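Local coordinates for protein D-glucosaminate-6-phosphate ammonia lyase (Salmonella typhimurium, PDB 7LCE) that belongs to the selenocysteine synthase-like family of pyridoxal-phosphate-dependent enzymes and carries its cofactor covalently bound, at residues A[259-262]-A[263-267]. Residues are numbered along the deposited sequence; the frame is centred on the assembly and turned at random.
Sequences ENYH and QGQTT
Q263 N gives its hydrogen to E259 O at 2.9 Å, a backbone bond in the i to i+4 pattern. One step on, G264 N reaches Y261 O at 3.4 Å, a weak i to i+3 bond. G264 is the first residue to leave helical geometry, with positive phi (113°), and from here the chain runs out toward helix 270-282.

Among the side chains, E259 and Q263 cross at about a right angle. Q263 CG, set beside its own backbone N by a chi1 of -73°, lies 3.9 Å from E259 OE2, while Q263 NE2 comes within 4.0 Å of E259 CG. The carboxylate and amide planes are 66° apart; the contacts run between each polar end and the other chain's CG, and no hydrogen bond joins carboxylate to amide. E259 OE1 instead hydrogen-bonds Y61 OH, and a calcium ion sits about 5 Å from this side chain.

Farther along, Q265 NE2 approaches Y261 CE1 obliquely at 4.2 Å; the same tyrosine ring packs edge-to-face with F215. N260 rests on E32 and V33 of helix 31-41.

The chemistry is that of a surface helix C-terminus: one good and one weak backbone bond hold the last turn, the positive-phi glycine, at angles that would crowd any CB, turns the chain out, and the side chains add loose van der Waals contact.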
ATOM      1  N   GLU A 259     -36.049 -43.215  -7.344  1.00 92.05           N
ATOM      2  CA  GLU A 259     -36.630 -44.446  -7.871  1.00 96.57           C
ATOM      3  C   GLU A 259     -38.134 -44.306  -8.067  1.00100.89           C
ATOM      4  O   GLU A 259     -38.693 -44.846  -9.028  1.00108.65           O
ATOM      5  CB  GLU A 259     -36.313 -45.624  -6.949  1.00 74.03           C
ATOM      6  CG  GLU A 259     -36.774 -46.972  -7.491  1.00100.01           C
ATOM      7  CD  GLU A 259     -36.109 -47.337  -8.808  1.00134.38           C
ATOM      8  OE1 GLU A 259     -34.924 -46.991  -8.994  1.00139.30           O
ATOM      9  OE2 GLU A 259     -36.772 -47.969  -9.659  1.00133.30           O
ATOM     10  N   ASN A 260     -38.807 -43.581  -7.168  1.00 91.18           N
ATOM     11  CA  ASN A 260     -40.236 -43.337  -7.333  1.00 89.55           C
ATOM     12  C   ASN A 260     -40.515 -42.475  -8.557  1.00 88.02           C
ATOM     13  O   ASN A 260     -41.589 -42.580  -9.159  1.00 90.44           O
ATOM     14  CB  ASN A 260     -40.805 -42.680  -6.075  1.00 95.73           C
ATOM     15  CG  ASN A 260     -42.319 -42.728  -6.026  1.00102.49           C
ATOM     16  OD1 ASN A 260     -42.995 -41.814  -6.495  1.00115.16           O
ATOM     17  ND2 ASN A 260     -42.860 -43.798  -5.452  1.00113.86           N
ATOM     18  N   TYR A 261     -39.569 -41.611  -8.925  1.00 93.38           N
ATOM     19  CA  TYR A 261     -39.692 -40.819 -10.143  1.00 93.71           C
ATOM     20  C   TYR A 261     -39.373 -41.659 -11.377  1.00109.26           C
ATOM     21  O   TYR A 261     -39.985 -41.472 -12.435  1.00100.22           O
ATOM     22  CB  TYR A 261     -38.766 -39.605 -10.050  1.00 81.48           C
ATOM     23  CG  TYR A 261     -38.849 -38.625 -11.198  1.00 79.39           C
ATOM     24  CD1 TYR A 261     -39.845 -37.656 -11.234  1.00 83.48           C
ATOM     25  CD2 TYR A 261     -37.921 -38.650 -12.230  1.00 83.87           C
ATOM     26  CE1 TYR A 261     -39.922 -36.748 -12.275  1.00 93.05           C
ATOM     27  CE2 TYR A 261     -37.990 -37.746 -13.276  1.00 81.21           C
ATOM     28  CZ  TYR A 261     -38.991 -36.798 -13.292  1.00 86.27           C
ATOM     29  OH  TYR A 261     -39.065 -35.895 -14.330  1.00 88.47           O
ATOM     30  N   HIS A 262     -38.419 -42.588 -11.253  1.00134.40           N
ATOM     31  CA  HIS A 262     -38.040 -43.447 -12.372  1.00143.30           C
ATOM     32  C   HIS A 262     -39.116 -44.477 -12.702  1.00162.93           C
ATOM     33  O   HIS A 262     -39.284 -44.837 -13.873  1.00172.69           O
ATOM     34  CB  HIS A 262     -36.716 -44.149 -12.060  1.00146.57           C
ATOM     35  CG  HIS A 262     -36.278 -45.119 -13.114  1.00177.93           C
ATOM     36  ND1 HIS A 262     -35.785 -44.719 -14.338  1.00195.40           N
ATOM     37  CD2 HIS A 262     -36.257 -46.473 -13.124  1.00176.38           C
ATOM     38  CE1 HIS A 262     -35.479 -45.785 -15.056  1.00184.22           C
ATOM     39  NE2 HIS A 262     -35.757 -46.862 -14.344  1.00179.58           N
ATOM     40  N   GLN A 263     -39.850 -44.959 -11.696  1.00136.15           N
ATOM     41  CA  GLN A 263     -40.915 -45.927 -11.942  1.00128.73           C
ATOM     42  C   GLN A 263     -42.020 -45.361 -12.820  1.00140.02           C
ATOM     43  O   GLN A 263     -42.734 -46.129 -13.476  1.00161.48           O
ATOM     44  CB  GLN A 263     -41.510 -46.417 -10.620  1.00117.39           C
ATOM     45  CG  GLN A 263     -40.617 -47.369  -9.841  1.00113.55           C
ATOM     46  CD  GLN A 263     -41.172 -47.687  -8.467  1.00128.31           C
ATOM     47  OE1 GLN A 263     -42.257 -47.231  -8.102  1.00114.35           O
ATOM     48  NE2 GLN A 263     -40.430 -48.474  -7.695  1.00122.15           N
ATOM     49  N   GLY A 264     -42.175 -44.053 -12.847  1.00128.72           N
ATOM     50  CA  GLY A 264     -43.215 -43.418 -13.625  1.00132.85           C
ATOM     51  C   GLY A 264     -44.245 -42.758 -12.727  1.00131.75           C
ATOM     52  O   GLY A 264     -44.451 -43.150 -11.571  1.00133.37           O
ATOM     53  N   GLN A 265     -44.900 -41.738 -13.268  1.00137.83           N
ATOM     54  CA  GLN A 265     -45.920 -40.990 -12.548  1.00138.57           C
ATOM     55  C   GLN A 265     -47.143 -40.842 -13.436  1.00145.14           C
ATOM     56  O   GLN A 265     -47.022 -40.500 -14.617  1.00143.18           O
ATOM     57  CB  GLN A 265     -45.388 -39.619 -12.116  1.00128.68           C
ATOM     58  CG  GLN A 265     -44.762 -38.811 -13.242  1.00132.02           C
ATOM     59  CD  GLN A 265     -44.222 -37.477 -12.772  1.00141.89           C
ATOM     60  OE1 GLN A 265     -44.102 -37.231 -11.572  1.00124.56           O
ATOM     61  NE2 GLN A 265     -43.889 -36.607 -13.719  1.00142.47           N
ATOM     62  N   THR A 266     -48.316 -41.112 -12.871  1.00149.81           N
ATOM     63  CA  THR A 266     -49.569 -41.014 -13.613  1.00150.35           C
ATOM     64  C   THR A 266     -49.920 -39.540 -13.760  1.00141.43           C
ATOM     65  O   THR A 266     -50.388 -38.901 -12.815  1.00145.74           O
ATOM     66  CB  THR A 266     -50.680 -41.774 -12.898  1.00158.20           C
ATOM     67  OG1 THR A 266     -50.834 -41.258 -11.569  1.00168.20           O
ATOM     68  CG2 THR A 266     -50.347 -43.257 -12.822  1.00148.29           C
ATOM     69  N   THR A 267     -49.689 -38.995 -14.950  1.00142.08           N
ATOM     70  CA  THR A 267     -50.024 -37.606 -15.213  1.00137.35           C
ATOM     71  C   THR A 267     -51.528 -37.456 -15.400  1.00121.29           C
ATOM     72  O   THR A 267     -52.211 -38.365 -15.881  1.00124.28           O
ATOM     73  CB  THR A 267     -49.290 -37.101 -16.455  1.00132.46           C
ATOM     74  OG1 THR A 267     -49.600 -37.944 -17.573  1.00124.68           O
ATOM     75  CG2 THR A 267     -47.784 -37.110 -16.225  1.00133.94           C
TER